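PDB 5XU0: membrane-fusion protein from Streptococcus pneumoniae, which probably serves as the membrane fusion subunit of a MacAB-like efflux pump, forming part of the channel through which substrates leave the cell. Local coordinates for residues T210-Y215 and D244-V249. The protein carries 2 engineered substitutions. Sequence-based numbering, arbitrary orientation.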
ATOM      1  N   THR B 210      33.220   1.802 -35.472  1.00 91.08           N
ATOM      2  CA  THR B 210      32.186   1.980 -36.478  1.00 96.15           C
ATOM      3  C   THR B 210      30.864   1.459 -35.927  1.00 96.24           C
ATOM      4  O   THR B 210      30.816   0.801 -34.885  1.00 97.30           O
ATOM      5  CB  THR B 210      32.551   1.263 -37.786  1.00 99.31           C
ATOM      6  OG1 THR B 210      31.416   1.254 -38.662  1.00107.67           O
ATOM      7  CG2 THR B 210      32.992  -0.165 -37.508  1.00 97.66           C
ATOM      8  N   GLY B 211      29.784   1.765 -36.637  1.00 89.08           N
ATOM      9  CA  GLY B 211      28.457   1.362 -36.203  1.00 75.25           C
ATOM     10  C   GLY B 211      27.418   1.809 -37.208  1.00 87.73           C
ATOM     11  O   GLY B 211      27.729   2.466 -38.207  1.00 93.34           O
ATOM     12  N   LYS B 212      26.165   1.448 -36.924  1.00 77.26           N
ATOM     13  CA  LYS B 212      25.051   1.700 -37.830  1.00 83.70           C
ATOM     14  C   LYS B 212      23.848   2.250 -37.074  1.00 88.92           C
ATOM     15  O   LYS B 212      23.503   1.758 -35.998  1.00 96.75           O
ATOM     16  CB  LYS B 212      24.619   0.424 -38.573  1.00 90.08           C
ATOM     17  CG  LYS B 212      25.663  -0.245 -39.467  1.00100.66           C
ATOM     18  CD  LYS B 212      25.125  -1.590 -39.969  1.00127.50           C
ATOM     19  CE  LYS B 212      26.147  -2.716 -39.873  1.00128.20           C
ATOM     20  NZ  LYS B 212      25.498  -4.057 -39.822  1.00110.85           N
ATOM     21  N   LEU B 213      23.191   3.247 -37.667  1.00 90.68           N
ATOM     22  CA  LEU B 213      21.962   3.813 -37.113  1.00 89.73           C
ATOM     23  C   LEU B 213      20.842   2.783 -37.208  1.00 92.14           C
ATOM     24  O   LEU B 213      20.415   2.422 -38.310  1.00 87.75           O
ATOM     25  CB  LEU B 213      21.589   5.087 -37.865  1.00 83.37           C
ATOM     26  CG  LEU B 213      21.612   6.436 -37.147  1.00 89.25           C
ATOM     27  CD1 LEU B 213      21.006   7.489 -38.047  1.00 95.24           C
ATOM     28  CD2 LEU B 213      20.855   6.382 -35.833  1.00 91.83           C
ATOM     29  N   SER B 214      20.350   2.316 -36.059  1.00 90.32           N
ATOM     30  CA  SER B 214      19.327   1.280 -36.048  1.00 88.27           C
ATOM     31  C   SER B 214      17.969   1.738 -35.538  1.00 96.66           C
ATOM     32  O   SER B 214      16.963   1.120 -35.899  1.00103.13           O
ATOM     33  CB  SER B 214      19.786   0.079 -35.210  1.00 78.28           C
ATOM     34  OG  SER B 214      19.643   0.338 -33.825  1.00 89.23           O
ATOM     35  N   TYR B 215      17.898   2.785 -34.712  1.00 94.67           N
ATOM     36  CA  TYR B 215      16.583   3.218 -34.250  1.00 84.88           C
ATOM     37  C   TYR B 215      16.543   4.729 -34.055  1.00 96.22           C
ATOM     38  O   TYR B 215      17.372   5.293 -33.332  1.00 82.14           O
ATOM     39  CB  TYR B 215      16.198   2.488 -32.958  1.00 82.96           C
ATOM     40  CG  TYR B 215      15.065   3.115 -32.177  1.00 80.66           C
ATOM     41  CD1 TYR B 215      15.282   3.634 -30.910  1.00 87.47           C
ATOM     42  CD2 TYR B 215      13.777   3.180 -32.702  1.00 83.41           C
ATOM     43  CE1 TYR B 215      14.254   4.204 -30.183  1.00 87.24           C
ATOM     44  CE2 TYR B 215      12.738   3.752 -31.979  1.00 88.56           C
ATOM     45  CZ  TYR B 215      12.986   4.262 -30.719  1.00 85.94           C
ATOM     46  OH  TYR B 215      11.967   4.833 -29.989  1.00 88.06           O
ATOM     47  N   ASP B 244      23.821   0.470 -33.192  1.00 95.47           N
ATOM     48  CA  ASP B 244      24.490  -0.780 -32.851  1.00 95.17           C
ATOM     49  C   ASP B 244      25.931  -0.717 -33.341  1.00 93.48           C
ATOM     50  O   ASP B 244      26.175  -0.461 -34.527  1.00 95.91           O
ATOM     51  CB  ASP B 244      23.776  -1.977 -33.483  1.00 84.80           C
ATOM     52  CG  ASP B 244      22.283  -1.975 -33.224  1.00105.45           C
ATOM     53  OD1 ASP B 244      21.719  -3.054 -32.936  1.00102.99           O
ATOM     54  OD2 ASP B 244      21.675  -0.890 -33.298  1.00112.28           O
ATOM     55  N   VAL B 245      26.881  -0.956 -32.434  1.00 86.22           N
ATOM     56  CA  VAL B 245      28.287  -0.928 -32.818  1.00 83.52           C
ATOM     57  C   VAL B 245      28.599  -2.135 -33.689  1.00 88.54           C
ATOM     58  O   VAL B 245      28.030  -3.222 -33.516  1.00107.78           O
ATOM     59  CB  VAL B 245      29.200  -0.876 -31.580  1.00 81.10           C
ATOM     60  CG1 VAL B 245      28.670   0.127 -30.579  1.00 91.15           C
ATOM     61  CG2 VAL B 245      29.337  -2.249 -30.942  1.00101.60           C
ATOM     62  N   THR B 246      29.489  -1.941 -34.652  1.00 92.97           N
ATOM     63  CA  THR B 246      29.828  -2.974 -35.612  1.00 82.08           C
ATOM     64  C   THR B 246      31.336  -3.153 -35.620  1.00101.12           C
ATOM     65  O   THR B 246      32.087  -2.292 -35.151  1.00 97.63           O
ATOM     66  CB  THR B 246      29.327  -2.623 -37.021  1.00 80.15           C
ATOM     67  OG1 THR B 246      30.084  -1.523 -37.537  1.00 86.03           O
ATOM     68  CG2 THR B 246      27.858  -2.236 -36.975  1.00 77.36           C
ATOM     69  N   GLY B 247      31.775  -4.282 -36.160  1.00102.00           N
ATOM     70  CA  GLY B 247      33.189  -4.579 -36.172  1.00102.10           C
ATOM     71  C   GLY B 247      33.723  -4.880 -34.780  1.00105.96           C
ATOM     72  O   GLY B 247      32.987  -5.104 -33.815  1.00101.06           O
ATOM     73  N   GLU B 248      35.049  -4.868 -34.694  1.00118.28           N
ATOM     74  CA  GLU B 248      35.738  -5.257 -33.471  1.00123.27           C
ATOM     75  C   GLU B 248      35.489  -4.236 -32.369  1.00106.78           C
ATOM     76  O   GLU B 248      35.802  -3.051 -32.525  1.00106.33           O
ATOM     77  CB  GLU B 248      37.232  -5.400 -33.742  1.00124.00           C
ATOM     78  CG  GLU B 248      37.949  -6.346 -32.802  1.00134.38           C
ATOM     79  CD  GLU B 248      39.452  -6.165 -32.836  1.00152.12           C
ATOM     80  OE1 GLU B 248      40.033  -6.205 -33.941  1.00147.52           O
ATOM     81  OE2 GLU B 248      40.052  -5.981 -31.757  1.00154.66           O
ATOM     82  N   VAL B 249      34.917  -4.693 -31.261  1.00104.64           N
ATOM     83  CA  VAL B 249      34.832  -3.894 -30.045  1.00106.64           C
ATOM     84  C   VAL B 249      36.061  -4.206 -29.200  1.00104.86           C
ATOM     85  O   VAL B 249      36.311  -5.364 -28.852  1.00118.92           O
ATOM     86  CB  VAL B 249      33.531  -4.175 -29.275  1.00 98.97           C
ATOM     87  CG1 VAL B 249      33.280  -5.676 -29.159  1.00 99.39           C
ATOM     88  CG2 VAL B 249      33.574  -3.524 -27.901  1.00 97.09           C
TER
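Thr246 lies between Thr210 and Lys212 on one face of an antiparallel strand pair and presents a different branch to each. Its OG1, set between the backbone N and the carbonyl carbon (chi1 69°), lies beside the methyl and hydroxyl of Thr210, the two side chains crossing at about a right angle. The approach of Thr210 OG1 to Thr246 OG1, 3.3 Å, is at most a weak bond; Glu196 OE1 on strand 196-201 is the stronger partner of Thr210 OG1. The methyl CG2 of Thr246 turns the other way, to the aliphatic part of Lys212, whose chain bends at chi3 and also crosses Thr246 at about a right angle, carbon on carbon.

Backbone bonds fix the register. Asp244 N lies in the carbonyl plane of Lys212 O (3.1 Å, C=O...N 158°), while Lys212 N, also 3.1 Å from Asp244 O, is tilted out of that carbonyl's plane. Thr246 N reaches Thr210 O at 3.1 Å, straight at the hydrogen but 42° out of the carbonyl plane. Between them, Gly211 CA and Val245 CA, of a non-hydrogen-bonded pair, are 4.1 Å apart. Asp244 OD2 turns to Ser214 OG, a doubtful contact modelled too tightly; Ser214 OG also hydrogen-bonds Thr242 O.

Strand 207-216 carries a classic beta bulge, where Ser214 and Tyr215 are set against the single residue Thr242. It and 239-246 are neighbours in a closed six-stranded antiparallel barrel, consistent with the beta-barrel domain of membrane fusion proteins, flanked by 196-201 and 178-183 respectively; Leu213 packs on Tyr241 and Ile243, while Tyr215 meets Val33 of a neighbouring subunit.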